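Local coordinates for glyoxalase family protein (Listeria monocytogenes, PDB 2P7Q) that confers resistance to the antibiotic fosfomycin, very probably by catalysing its hydration at a manganese site of glyoxalase-superfamily type, at residues 5-10 against 53-58; 23-28 against 84-89; 67-72 against 114-119; 89-94 against 107-112. The protein carries 1 engineered substitution. All coordinates share one frame; numbering follows the deposited sequence.

Overall arrangement
The chain illustrates how paired modules of the glyoxalase superfamily build metal sites from the faces of beta sheets. Contacts 1 and 3 are the parallel strand pairs of the two modules, their centres about 14 Å apart; they meet through Leu10, which packs on Phe117. Each faces a different manganese and product molecule, and each site is completed across the dimer interface, contact 1 giving His7 to one and contact 3 giving His69 and Glu118 to the other. Contact 4, centred about 10 Å from contact 3, extends the same sheet and sends Tyr108 to the same ligand. Contact 2 joins the two helices, touching contact 3 through Phe26 and sharing Leu89 with contact 4.

Contact 1. Residues 5-10 against 53-58; sequences LSHITL and WICIME. With MN (manganese (II) ion), chain I; GG6 ([(1S,2S)-1,2-dihydroxypropyl]phosphonic acid), chain J.
His7 and Trp53 run alongside each other and form the tight end of the contact between strands 5-10 and 53-58. CB of His7 sits over one face of the indole, off-centre, 3.6 Å from CD2 of Trp53; the imidazole and the six-membered ring meet obliquely, their planes 48° apart. With chi1 at 60°, CG of His7 is tucked over its own backbone, which turns the ring toward the metal. Its ND1 gives a bent hydrogen bond to OG of Ser6 (2.9 Å), and NE2 binds manganese at 2.3 Å.

Four backbone hydrogen bonds join the strands, the straightest from Cys55 N to Ile8 O (2.9 Å, 177°). Such a pairing of first and last strands, side by side and parallel, is that of the βαβββ module of the glyoxalase superfamily. The sheet runs on into the second subunit, whose His69 and Glu118 complete the manganese site.

On the face of Leu10 and Ile56, CB of Leu10 packs 3.9 Å from CD1 of Ile56, whose side chain also touches helix 15-26. The far end of the ligand face is looser. Thr9 OG1 donates to the phosphonate O5 at 2.6 Å, but CG2 of Thr9 lies 4.3 Å from SD of the partly exposed Met57, whose bent chain leads away from strand 5-10.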
# COMPACT_ATOMS: atom_id res chain seq x y z
N LEU A 5 8.43 -6.33 0.59
CA LEU A 5 7.59 -5.41 1.37
C LEU A 5 7.88 -5.57 2.86
O LEU A 5 7.94 -6.68 3.37
CB LEU A 5 6.12 -5.71 1.10
CG LEU A 5 5.06 -4.73 1.60
CD1 LEU A 5 5.19 -3.40 0.87
CD2 LEU A 5 3.68 -5.32 1.36
N SER A 6 8.09 -4.46 3.56
CA SER A 6 8.35 -4.55 4.98
C SER A 6 7.02 -4.56 5.72
O SER A 6 6.68 -5.51 6.41
CB SER A 6 9.16 -3.36 5.47
OG SER A 6 9.41 -3.48 6.86
N HIS A 7 6.27 -3.48 5.54
CA HIS A 7 4.98 -3.32 6.18
C HIS A 7 4.27 -2.09 5.63
O HIS A 7 4.85 -1.31 4.88
CB HIS A 7 5.15 -3.16 7.70
CG HIS A 7 5.98 -1.98 8.09
ND1 HIS A 7 7.35 -2.04 8.24
CD2 HIS A 7 5.62 -0.71 8.39
CE1 HIS A 7 7.80 -0.85 8.61
NE2 HIS A 7 6.78 -0.02 8.71
N ILE A 8 3.01 -1.92 6.02
CA ILE A 8 2.20 -0.79 5.60
C ILE A 8 1.55 -0.23 6.85
O ILE A 8 0.86 -0.94 7.58
CB ILE A 8 1.12 -1.23 4.59
CG1 ILE A 8 1.79 -1.86 3.37
CG2 ILE A 8 0.26 -0.06 4.20
CD1 ILE A 8 0.84 -2.31 2.28
N THR A 9 1.77 1.05 7.12
CA THR A 9 1.22 1.68 8.31
C THR A 9 0.11 2.65 7.98
O THR A 9 0.32 3.63 7.27
CB THR A 9 2.31 2.44 9.09
OG1 THR A 9 3.30 1.52 9.56
CG2 THR A 9 1.72 3.20 10.26
N LEU A 10 -1.09 2.39 8.49
CA LEU A 10 -2.21 3.29 8.27
C LEU A 10 -2.48 4.07 9.54
O LEU A 10 -2.19 3.61 10.64
CB LEU A 10 -3.45 2.51 7.86
CG LEU A 10 -3.27 1.69 6.58
CD1 LEU A 10 -4.59 1.00 6.24
CD2 LEU A 10 -2.81 2.60 5.44
N TRP A 53 2.38 -7.56 6.76
CA TRP A 53 2.45 -6.99 8.09
C TRP A 53 1.79 -5.59 8.07
O TRP A 53 2.38 -4.62 7.59
CB TRP A 53 3.94 -6.92 8.50
CG TRP A 53 4.25 -6.17 9.76
CD1 TRP A 53 3.37 -5.76 10.73
CD2 TRP A 53 5.55 -5.72 10.20
NE1 TRP A 53 4.04 -5.09 11.73
CE2 TRP A 53 5.38 -5.05 11.43
CE3 TRP A 53 6.84 -5.82 9.66
CZ2 TRP A 53 6.45 -4.48 12.14
CZ3 TRP A 53 7.91 -5.26 10.37
CH2 TRP A 53 7.70 -4.60 11.59
N ILE A 54 0.56 -5.50 8.57
CA ILE A 54 -0.18 -4.23 8.59
C ILE A 54 -0.13 -3.58 9.97
O ILE A 54 -0.37 -4.22 10.98
CB ILE A 54 -1.67 -4.43 8.27
CG1 ILE A 54 -1.83 -5.31 7.03
CG2 ILE A 54 -2.34 -3.08 8.03
CD1 ILE A 54 -1.25 -4.69 5.78
N CYS A 55 0.19 -2.29 10.00
CA CYS A 55 0.25 -1.55 11.25
C CYS A 55 -0.80 -0.45 11.29
O CYS A 55 -1.00 0.27 10.32
CB CYS A 55 1.62 -0.92 11.44
SG CYS A 55 2.93 -2.11 11.68
N ILE A 56 -1.47 -0.34 12.43
CA ILE A 56 -2.51 0.66 12.63
C ILE A 56 -2.12 1.53 13.83
O ILE A 56 -1.83 1.02 14.91
CB ILE A 56 -3.88 -0.01 12.89
CG1 ILE A 56 -4.21 -0.98 11.74
CG2 ILE A 56 -4.96 1.03 12.99
CD1 ILE A 56 -4.39 -0.31 10.38
N MET A 57 -2.09 2.84 13.61
CA MET A 57 -1.75 3.81 14.65
C MET A 57 -2.88 4.80 14.79
O MET A 57 -3.51 5.18 13.80
CB MET A 57 -0.48 4.56 14.29
CG MET A 57 0.79 3.79 14.48
SD MET A 57 2.21 4.87 14.16
CE MET A 57 2.15 5.93 15.58
N GLU A 58 -3.13 5.25 16.01
CA GLU A 58 -4.20 6.21 16.25
C GLU A 58 -3.64 7.63 16.16
O GLU A 58 -2.58 7.92 16.71
CB GLU A 58 -4.86 5.95 17.62
CG GLU A 58 -6.27 6.53 17.79
CD GLU A 58 -7.02 5.97 19.01
OE1 GLU A 58 -6.51 6.10 20.15
OE2 GLU A 58 -8.12 5.40 18.83
MN MN I . 6.88 2.18 9.39
O1 GG6 J . 8.35 1.88 10.54
C2 GG6 J . 8.54 1.54 11.92
C3 GG6 J . 9.94 2.06 12.39
C1 GG6 J . 7.43 2.17 12.84
O2 GG6 J . 7.41 3.61 12.84
P GG6 J . 5.79 1.61 12.42
O3 GG6 J . 5.78 0.03 12.37
O4 GG6 J . 4.90 2.07 13.45
O5 GG6 J . 5.31 2.18 11.03

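Contact 2. Residues 23-28 against 84-89; sequences QNIFNA and ERIKAL
Arg85 reaches across to the C-terminal end of helix 15-26 and supplies the polar half of this contact, while Ile25, Ile86 and Leu89 supply the apolar half.

The hydrogen bonds both come from one nitrogen. NH2 of Arg85 donates to the backbone O of Asn24 at 2.7 Å and to the side-chain OD1 of Asn27 at 3.0 Å. Both acceptors lie in the guanidinium plane, at its edge, and the bond to Asn27 is nearly straight (175°) whereas that to Asn24 is bent. A turn in the arginine chain at chi3 (57°) helps bring the group to the helix end. Asn27, which leaves the helix with positive phi, holds its amide plane 62° from the guanidinium. The carbonyl O of Ile25 lies over one face of the group, close to NH2 but too poorly angled for a hydrogen bond.

Among the apolar contacts, Ile25 and Ile86 meet nearly perpendicular. CD1 of Ile86 faces CD1 and CG2 of Ile25, at separations short enough that their exact values are doubtful. Leu89 runs counter to Ile25 and places its CD1 3.7 Å from CB of Asn24.

The contact joins helices 15-26 and 79-87 near their C-terminal ends; Phe26, turned the other way, meets Phe72 and Phe117 of the sheet. A guanidinium bonded to one carbonyl near the helix end would be expected to offset some of the partial negative charge there.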
# COMPACT_ATOMS: atom_id res chain seq x y z
N GLN A 23 -10.32 -7.36 11.32
CA GLN A 23 -10.51 -8.74 11.72
C GLN A 23 -11.75 -9.35 11.07
O GLN A 23 -11.74 -10.53 10.70
CB GLN A 23 -10.61 -8.83 13.24
CG GLN A 23 -9.47 -8.12 13.94
CD GLN A 23 -9.60 -8.13 15.45
OE1 GLN A 23 -10.70 -7.98 15.98
NE2 GLN A 23 -8.48 -8.29 16.14
N ASN A 24 -12.80 -8.56 10.92
CA ASN A 24 -14.02 -9.09 10.31
C ASN A 24 -13.84 -9.38 8.82
O ASN A 24 -14.04 -10.50 8.37
CB ASN A 24 -15.20 -8.12 10.48
CG ASN A 24 -15.82 -8.18 11.86
OD1 ASN A 24 -15.55 -9.09 12.64
ND2 ASN A 24 -16.68 -7.22 12.16
N ILE A 25 -13.44 -8.36 8.08
CA ILE A 25 -13.26 -8.48 6.64
C ILE A 25 -12.05 -9.29 6.19
O ILE A 25 -12.18 -10.27 5.44
CB ILE A 25 -13.20 -7.09 6.00
CG1 ILE A 25 -14.47 -6.32 6.35
CG2 ILE A 25 -13.05 -7.20 4.49
CD1 ILE A 25 -14.53 -4.92 5.81
N PHE A 26 -10.86 -8.91 6.65
CA PHE A 26 -9.64 -9.58 6.25
C PHE A 26 -9.15 -10.72 7.13
O PHE A 26 -8.04 -11.20 6.93
CB PHE A 26 -8.51 -8.56 6.12
CG PHE A 26 -8.86 -7.37 5.28
CD1 PHE A 26 -9.44 -6.24 5.86
CD2 PHE A 26 -8.59 -7.35 3.92
CE1 PHE A 26 -9.75 -5.12 5.09
CE2 PHE A 26 -8.90 -6.23 3.15
CZ PHE A 26 -9.47 -5.11 3.74
N ASN A 27 -9.94 -11.16 8.10
CA ASN A 27 -9.50 -12.24 8.98
C ASN A 27 -8.12 -11.85 9.53
O ASN A 27 -7.26 -12.70 9.72
CB ASN A 27 -9.37 -13.56 8.20
CG ASN A 27 -10.72 -14.14 7.77
OD1 ASN A 27 -11.52 -13.48 7.11
ND2 ASN A 27 -10.97 -15.39 8.14
N ALA A 28 -7.92 -10.55 9.77
CA ALA A 28 -6.63 -10.05 10.26
C ALA A 28 -6.23 -10.64 11.61
O ALA A 28 -7.01 -10.65 12.56
CB ALA A 28 -6.65 -8.53 10.34
N GLU A 84 -20.81 -9.73 0.11
CA GLU A 84 -21.88 -9.95 1.06
C GLU A 84 -21.35 -9.53 2.45
O GLU A 84 -22.02 -8.82 3.19
CB GLU A 84 -22.27 -11.43 1.05
CG GLU A 84 -23.53 -11.76 1.77
CD GLU A 84 -24.76 -11.20 1.09
OE1 GLU A 84 -24.95 -11.48 -0.11
OE2 GLU A 84 -25.53 -10.48 1.76
N ARG A 85 -20.13 -9.95 2.77
CA ARG A 85 -19.48 -9.64 4.03
C ARG A 85 -19.26 -8.14 4.22
O ARG A 85 -19.37 -7.63 5.33
CB ARG A 85 -18.13 -10.34 4.12
CG ARG A 85 -18.22 -11.84 4.03
CD ARG A 85 -16.85 -12.45 3.92
NE ARG A 85 -16.00 -12.07 5.04
CZ ARG A 85 -14.85 -12.67 5.33
NH1 ARG A 85 -14.42 -13.67 4.58
NH2 ARG A 85 -14.15 -12.29 6.39
N ILE A 86 -18.91 -7.46 3.14
CA ILE A 86 -18.68 -6.02 3.19
C ILE A 86 -20.03 -5.33 3.40
O ILE A 86 -20.19 -4.49 4.28
CB ILE A 86 -18.03 -5.54 1.87
CG1 ILE A 86 -16.65 -6.16 1.71
CG2 ILE A 86 -17.93 -4.04 1.84
CD1 ILE A 86 -15.71 -5.86 2.83
N LYS A 87 -21.00 -5.71 2.57
CA LYS A 87 -22.34 -5.16 2.64
C LYS A 87 -22.94 -5.36 4.04
O LYS A 87 -23.57 -4.46 4.60
CB LYS A 87 -23.22 -5.85 1.58
CG LYS A 87 -24.59 -5.22 1.39
CD LYS A 87 -25.49 -6.06 0.48
CE LYS A 87 -24.91 -6.22 -0.93
NZ LYS A 87 -25.78 -7.03 -1.84
N ALA A 88 -22.74 -6.55 4.61
CA ALA A 88 -23.27 -6.87 5.92
C ALA A 88 -22.72 -6.01 7.05
O ALA A 88 -23.24 -6.06 8.16
CB ALA A 88 -23.04 -8.33 6.23
N LEU A 89 -21.67 -5.25 6.79
CA LEU A 89 -21.09 -4.41 7.82
C LEU A 89 -21.35 -2.94 7.47
O LEU A 89 -20.79 -2.04 8.08
CB LEU A 89 -19.58 -4.68 7.96
CG LEU A 89 -19.20 -6.08 8.45
CD1 LEU A 89 -17.70 -6.26 8.46
CD2 LEU A 89 -19.75 -6.30 9.85

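Contact 3. Residues 67-72 against 114-119; sequences YNHIAF and NHLFEL. With MN (manganese (II) ion), chain G; GG6 ([(1S,2S)-1,2-dihydroxypropyl]phosphonic acid), chain H.
Leu116 is the main bump of this contact, filling the hollow formed by Tyr67 and His69. Its CG lies 3.7 Å from CB of His69, beside which it runs in the same direction, and its CD2 branch reaches 3.9 Å from CD1 of Tyr67. CE1 of His69 rests over one face of the Tyr67 ring, near its rim.

Farther along, the extended chain of Glu118 passes close beside the small Ala71, OE1 coming 3.2 Å from CB of Ala71. The carboxylate crosses the imidazole obliquely, the two planes 61° apart, and both groups converge on manganese: NE2 of His69 binds at 2.4 Å and OE1 of Glu118 at the same length. The ligand adds its O1 and O5 to the metal, and its O2 donates to OH of Tyr67. OE2 of Glu118 is held by Ser106. On the opposite face of the sheet, Phe72 and Phe117 meet at their edges, CE1 to CD2 at 4.0 Å, while Leu119 sets CD2 against CB of Phe72.

These parallel strands, the first and last of the second module, are stitched by a bond from Phe72 N to Glu118 O (2.8 Å); that from Ile70 N to Leu116 O is weak. His7 of the second subunit completes the metal site. Because ND1 of His69 donates in its ring plane to the carbonyl O of Tyr67 (2.6 Å), the rotation of the imidazole is fixed and NE2 points at manganese.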
# COMPACT_ATOMS: atom_id res chain seq x y z
N TYR A 67 -7.51 7.85 -5.34
CA TYR A 67 -7.49 6.55 -5.96
C TYR A 67 -6.30 5.73 -5.52
O TYR A 67 -6.12 4.61 -5.97
CB TYR A 67 -7.54 6.67 -7.48
CG TYR A 67 -7.78 5.35 -8.19
CD1 TYR A 67 -8.81 4.50 -7.78
CD2 TYR A 67 -6.96 4.94 -9.25
CE1 TYR A 67 -9.02 3.27 -8.42
CE2 TYR A 67 -7.16 3.72 -9.88
CZ TYR A 67 -8.19 2.88 -9.47
OH TYR A 67 -8.37 1.66 -10.08
N ASN A 68 -5.48 6.29 -4.64
CA ASN A 68 -4.35 5.52 -4.13
C ASN A 68 -5.00 4.39 -3.36
O ASN A 68 -5.91 4.62 -2.55
CB ASN A 68 -3.50 6.36 -3.17
CG ASN A 68 -2.71 7.45 -3.88
OD1 ASN A 68 -1.63 7.20 -4.43
ND2 ASN A 68 -3.24 8.67 -3.87
N HIS A 69 -4.57 3.16 -3.61
CA HIS A 69 -5.14 2.02 -2.90
C HIS A 69 -4.23 0.81 -2.73
O HIS A 69 -3.19 0.69 -3.39
CB HIS A 69 -6.46 1.56 -3.55
CG HIS A 69 -6.32 1.12 -4.98
ND1 HIS A 69 -6.39 2.00 -6.04
CD2 HIS A 69 -6.15 -0.11 -5.53
CE1 HIS A 69 -6.29 1.33 -7.18
NE2 HIS A 69 -6.14 0.05 -6.89
N ILE A 70 -4.63 -0.07 -1.82
CA ILE A 70 -3.90 -1.29 -1.55
C ILE A 70 -4.86 -2.35 -2.05
O ILE A 70 -6.07 -2.22 -1.89
CB ILE A 70 -3.66 -1.46 -0.05
CG1 ILE A 70 -3.03 -0.17 0.50
CG2 ILE A 70 -2.71 -2.62 0.20
CD1 ILE A 70 -2.66 -0.25 1.97
N ALA A 71 -4.33 -3.40 -2.67
CA ALA A 71 -5.19 -4.44 -3.22
C ALA A 71 -4.77 -5.82 -2.79
O ALA A 71 -3.60 -6.18 -2.91
CB ALA A 71 -5.19 -4.36 -4.72
N PHE A 72 -5.74 -6.59 -2.30
CA PHE A 72 -5.48 -7.95 -1.86
C PHE A 72 -6.02 -8.90 -2.90
O PHE A 72 -6.95 -8.57 -3.65
CB PHE A 72 -6.13 -8.23 -0.51
CG PHE A 72 -5.53 -7.44 0.60
CD1 PHE A 72 -5.95 -6.13 0.85
CD2 PHE A 72 -4.50 -7.96 1.36
CE1 PHE A 72 -5.33 -5.35 1.84
CE2 PHE A 72 -3.87 -7.20 2.36
CZ PHE A 72 -4.29 -5.89 2.59
N ASN A 114 -11.00 7.02 5.20
CA ASN A 114 -10.65 7.30 3.81
C ASN A 114 -9.57 6.43 3.18
O ASN A 114 -8.89 6.88 2.27
CB ASN A 114 -10.21 8.76 3.66
CG ASN A 114 -11.31 9.74 3.94
OD1 ASN A 114 -12.48 9.49 3.64
ND2 ASN A 114 -10.95 10.88 4.52
N HIS A 115 -9.39 5.21 3.67
CA HIS A 115 -8.39 4.33 3.09
C HIS A 115 -9.06 3.45 2.04
O HIS A 115 -9.88 2.60 2.38
CB HIS A 115 -7.76 3.44 4.14
CG HIS A 115 -6.96 4.17 5.18
ND1 HIS A 115 -7.55 4.86 6.22
CD2 HIS A 115 -5.63 4.28 5.36
CE1 HIS A 115 -6.60 5.35 7.00
NE2 HIS A 115 -5.43 5.02 6.51
N LEU A 116 -8.72 3.65 0.77
CA LEU A 116 -9.32 2.85 -0.30
C LEU A 116 -8.70 1.46 -0.33
O LEU A 116 -7.48 1.30 -0.40
CB LEU A 116 -9.14 3.54 -1.66
CG LEU A 116 -9.86 2.89 -2.84
CD1 LEU A 116 -11.35 2.79 -2.55
CD2 LEU A 116 -9.63 3.73 -4.09
N PHE A 117 -9.56 0.45 -0.25
CA PHE A 117 -9.12 -0.93 -0.26
C PHE A 117 -9.72 -1.61 -1.47
O PHE A 117 -10.69 -1.12 -2.06
CB PHE A 117 -9.59 -1.69 1.00
CG PHE A 117 -8.77 -1.39 2.22
CD1 PHE A 117 -9.09 -0.33 3.04
CD2 PHE A 117 -7.65 -2.16 2.51
CE1 PHE A 117 -8.31 -0.01 4.14
CE2 PHE A 117 -6.85 -1.85 3.61
CZ PHE A 117 -7.18 -0.77 4.43
N GLU A 118 -9.16 -2.76 -1.82
CA GLU A 118 -9.65 -3.52 -2.95
C GLU A 118 -9.36 -5.00 -2.80
O GLU A 118 -8.30 -5.39 -2.33
CB GLU A 118 -9.03 -3.03 -4.26
CG GLU A 118 -9.13 -4.05 -5.39
CD GLU A 118 -8.43 -3.59 -6.66
OE1 GLU A 118 -7.41 -2.87 -6.53
OE2 GLU A 118 -8.88 -3.96 -7.77
N LEU A 119 -10.32 -5.80 -3.21
CA LEU A 119 -10.17 -7.24 -3.21
C LEU A 119 -10.21 -7.57 -4.70
O LEU A 119 -11.27 -7.52 -5.33
CB LEU A 119 -11.33 -7.91 -2.46
CG LEU A 119 -11.37 -7.64 -0.96
CD1 LEU A 119 -12.57 -8.34 -0.35
CD2 LEU A 119 -10.09 -8.14 -0.32
MN MN G . -6.19 -1.81 -8.34
O1 GG6 H . -7.46 -2.62 -9.83
C2 GG6 H . -6.96 -2.89 -11.17
C3 GG6 H . -8.04 -3.72 -11.96
C1 GG6 H . -6.65 -1.56 -11.95
O2 GG6 H . -7.83 -0.77 -12.10
P GG6 H . -5.43 -0.56 -11.13
O3 GG6 H . -4.10 -1.36 -10.97
O4 GG6 H . -5.21 0.61 -11.93
O5 GG6 H . -5.94 -0.12 -9.69

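Contact 4. Residues 89-94 against 107-112; sequences LGVEMK and IYFYDF. With GG6 ([(1S,2S)-1,2-dihydroxypropyl]phosphonic acid), chain H.
Val91 opens the contact, its CG2 lying 4.4 Å from CB of Phe109. The loop 89-94 follows helix 79-87 and crosses the edge strand 107-110 at a steep angle, bridging it once, at Met93 and Phe109; this is consistent with a degenerate second strand in a βαβββ module.

Glu92 accepts a weak hydrogen bond from Tyr110 N through its backbone O (3.3 Å). Its extended side chain runs beside that of Tyr110, carboxylate and ring 41° apart, with OE2 3.8 Å from CD1 of the ring. The same OE2 forms a salt bridge with Arg65, whose guanidinium makes a cation-pi contact with Tyr110.

The end of Met93 leads away from the strand, while its CG packs 4.0 Å from CB of Phe109; Ile86 of the helix borders it too.

Lys94 meets both tyrosines. Its N donates to the carbonyl O of Tyr108 at 3.1 Å from well above the carbonyl plane (53°). The side chain then bends at each of chi2, chi3 and chi4, curling back to Tyr110, obliquely to its ring, until CD lies 3.4 Å from CE1 and NZ donates to the phenol OH, at a distance so short that its exact value is doubtful. Beyond this edge Tyr108 points into the metal site, where its OH donates to O1 of the bound dihydroxypropylphosphonate at 2.7 Å.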
# COMPACT_ATOMS: atom_id res chain seq x y z
N LEU A 89 -21.67 -5.25 6.79
CA LEU A 89 -21.09 -4.41 7.82
C LEU A 89 -21.35 -2.94 7.47
O LEU A 89 -20.79 -2.04 8.08
CB LEU A 89 -19.58 -4.68 7.96
CG LEU A 89 -19.20 -6.08 8.45
CD1 LEU A 89 -17.70 -6.26 8.46
CD2 LEU A 89 -19.75 -6.30 9.85
N GLY A 90 -22.20 -2.73 6.48
CA GLY A 90 -22.54 -1.39 6.06
C GLY A 90 -21.37 -0.49 5.66
O GLY A 90 -21.47 0.73 5.76
N VAL A 91 -20.25 -1.06 5.21
CA VAL A 91 -19.15 -0.19 4.80
C VAL A 91 -19.42 0.24 3.36
O VAL A 91 -19.98 -0.51 2.56
CB VAL A 91 -17.76 -0.88 4.92
CG1 VAL A 91 -17.65 -1.63 6.24
CG2 VAL A 91 -17.52 -1.78 3.74
N GLU A 92 -19.03 1.47 3.04
CA GLU A 92 -19.24 2.01 1.71
C GLU A 92 -18.46 1.25 0.63
O GLU A 92 -17.28 0.97 0.81
CB GLU A 92 -18.84 3.49 1.69
CG GLU A 92 -19.07 4.18 0.37
CD GLU A 92 -18.49 5.58 0.34
OE1 GLU A 92 -18.51 6.21 -0.74
OE2 GLU A 92 -18.00 6.04 1.41
N MET A 93 -19.14 0.91 -0.47
CA MET A 93 -18.53 0.20 -1.60
C MET A 93 -18.67 1.00 -2.89
O MET A 93 -19.77 1.38 -3.25
CB MET A 93 -19.20 -1.15 -1.84
CG MET A 93 -18.79 -2.26 -0.90
SD MET A 93 -19.51 -3.85 -1.44
CE MET A 93 -21.04 -3.90 -0.47
N LYS A 94 -17.57 1.23 -3.60
CA LYS A 94 -17.62 1.96 -4.87
C LYS A 94 -18.34 1.08 -5.89
O LYS A 94 -18.50 -0.12 -5.70
CB LYS A 94 -16.21 2.28 -5.38
CG LYS A 94 -15.33 3.05 -4.42
CD LYS A 94 -16.00 4.34 -3.94
CE LYS A 94 -15.73 5.52 -4.86
NZ LYS A 94 -14.34 5.99 -4.72
N ILE A 107 -13.50 -5.47 -6.07
CA ILE A 107 -14.42 -4.88 -5.09
C ILE A 107 -13.64 -3.75 -4.43
O ILE A 107 -12.57 -3.96 -3.86
CB ILE A 107 -14.81 -5.87 -3.95
CG1 ILE A 107 -15.55 -7.08 -4.50
CG2 ILE A 107 -15.70 -5.16 -2.95
CD1 ILE A 107 -15.76 -8.17 -3.45
N TYR A 108 -14.17 -2.53 -4.51
CA TYR A 108 -13.50 -1.39 -3.88
C TYR A 108 -14.35 -0.92 -2.72
O TYR A 108 -15.58 -1.01 -2.77
CB TYR A 108 -13.30 -0.26 -4.90
CG TYR A 108 -12.07 -0.43 -5.79
CD1 TYR A 108 -12.19 -0.89 -7.11
CD2 TYR A 108 -10.80 -0.11 -5.32
CE1 TYR A 108 -11.05 -1.00 -7.93
CE2 TYR A 108 -9.67 -0.23 -6.13
CZ TYR A 108 -9.80 -0.67 -7.43
OH TYR A 108 -8.67 -0.75 -8.22
N PHE A 109 -13.71 -0.41 -1.67
CA PHE A 109 -14.43 0.05 -0.50
C PHE A 109 -13.51 0.77 0.47
O PHE A 109 -12.30 0.62 0.41
CB PHE A 109 -15.08 -1.16 0.18
CG PHE A 109 -14.09 -2.21 0.62
CD1 PHE A 109 -13.51 -2.14 1.89
CD2 PHE A 109 -13.73 -3.25 -0.22
CE1 PHE A 109 -12.59 -3.10 2.30
CE2 PHE A 109 -12.81 -4.21 0.18
CZ PHE A 109 -12.23 -4.14 1.44
N TYR A 110 -14.08 1.56 1.39
CA TYR A 110 -13.23 2.27 2.33
C TYR A 110 -13.30 1.70 3.74
O TYR A 110 -14.11 0.84 4.04
CB TYR A 110 -13.63 3.74 2.43
CG TYR A 110 -13.62 4.50 1.14
CD1 TYR A 110 -14.72 4.47 0.29
CD2 TYR A 110 -12.51 5.27 0.76
CE1 TYR A 110 -14.72 5.18 -0.89
CE2 TYR A 110 -12.50 5.98 -0.42
CZ TYR A 110 -13.61 5.93 -1.24
OH TYR A 110 -13.63 6.63 -2.40
N ASP A 111 -12.41 2.18 4.60
CA ASP A 111 -12.43 1.78 5.99
C ASP A 111 -13.13 3.00 6.57
O ASP A 111 -13.96 3.60 5.89
CB ASP A 111 -11.02 1.63 6.55
CG ASP A 111 -10.23 2.91 6.52
OD1 ASP A 111 -9.16 2.96 7.17
OD2 ASP A 111 -10.65 3.85 5.83
N PHE A 112 -12.81 3.40 7.80
CA PHE A 112 -13.49 4.55 8.38
C PHE A 112 -12.65 5.80 8.29
O PHE A 112 -13.09 6.88 8.71
CB PHE A 112 -13.83 4.28 9.84
CG PHE A 112 -14.58 3.01 10.05
CD1 PHE A 112 -13.99 1.94 10.71
CD2 PHE A 112 -15.86 2.85 9.52
CE1 PHE A 112 -14.67 0.73 10.85
CE2 PHE A 112 -16.55 1.65 9.65
CZ PHE A 112 -15.95 0.58 10.31
O1 GG6 H . -7.46 -2.62 -9.83
C2 GG6 H . -6.96 -2.89 -11.17
C3 GG6 H . -8.04 -3.72 -11.96
C1 GG6 H . -6.65 -1.56 -11.95
O2 GG6 H . -7.83 -0.77 -12.10
P GG6 H . -5.43 -0.56 -11.13
O3 GG6 H . -4.10 -1.36 -10.97
O4 GG6 H . -5.21 0.61 -11.93
O5 GG6 H . -5.94 -0.12 -9.69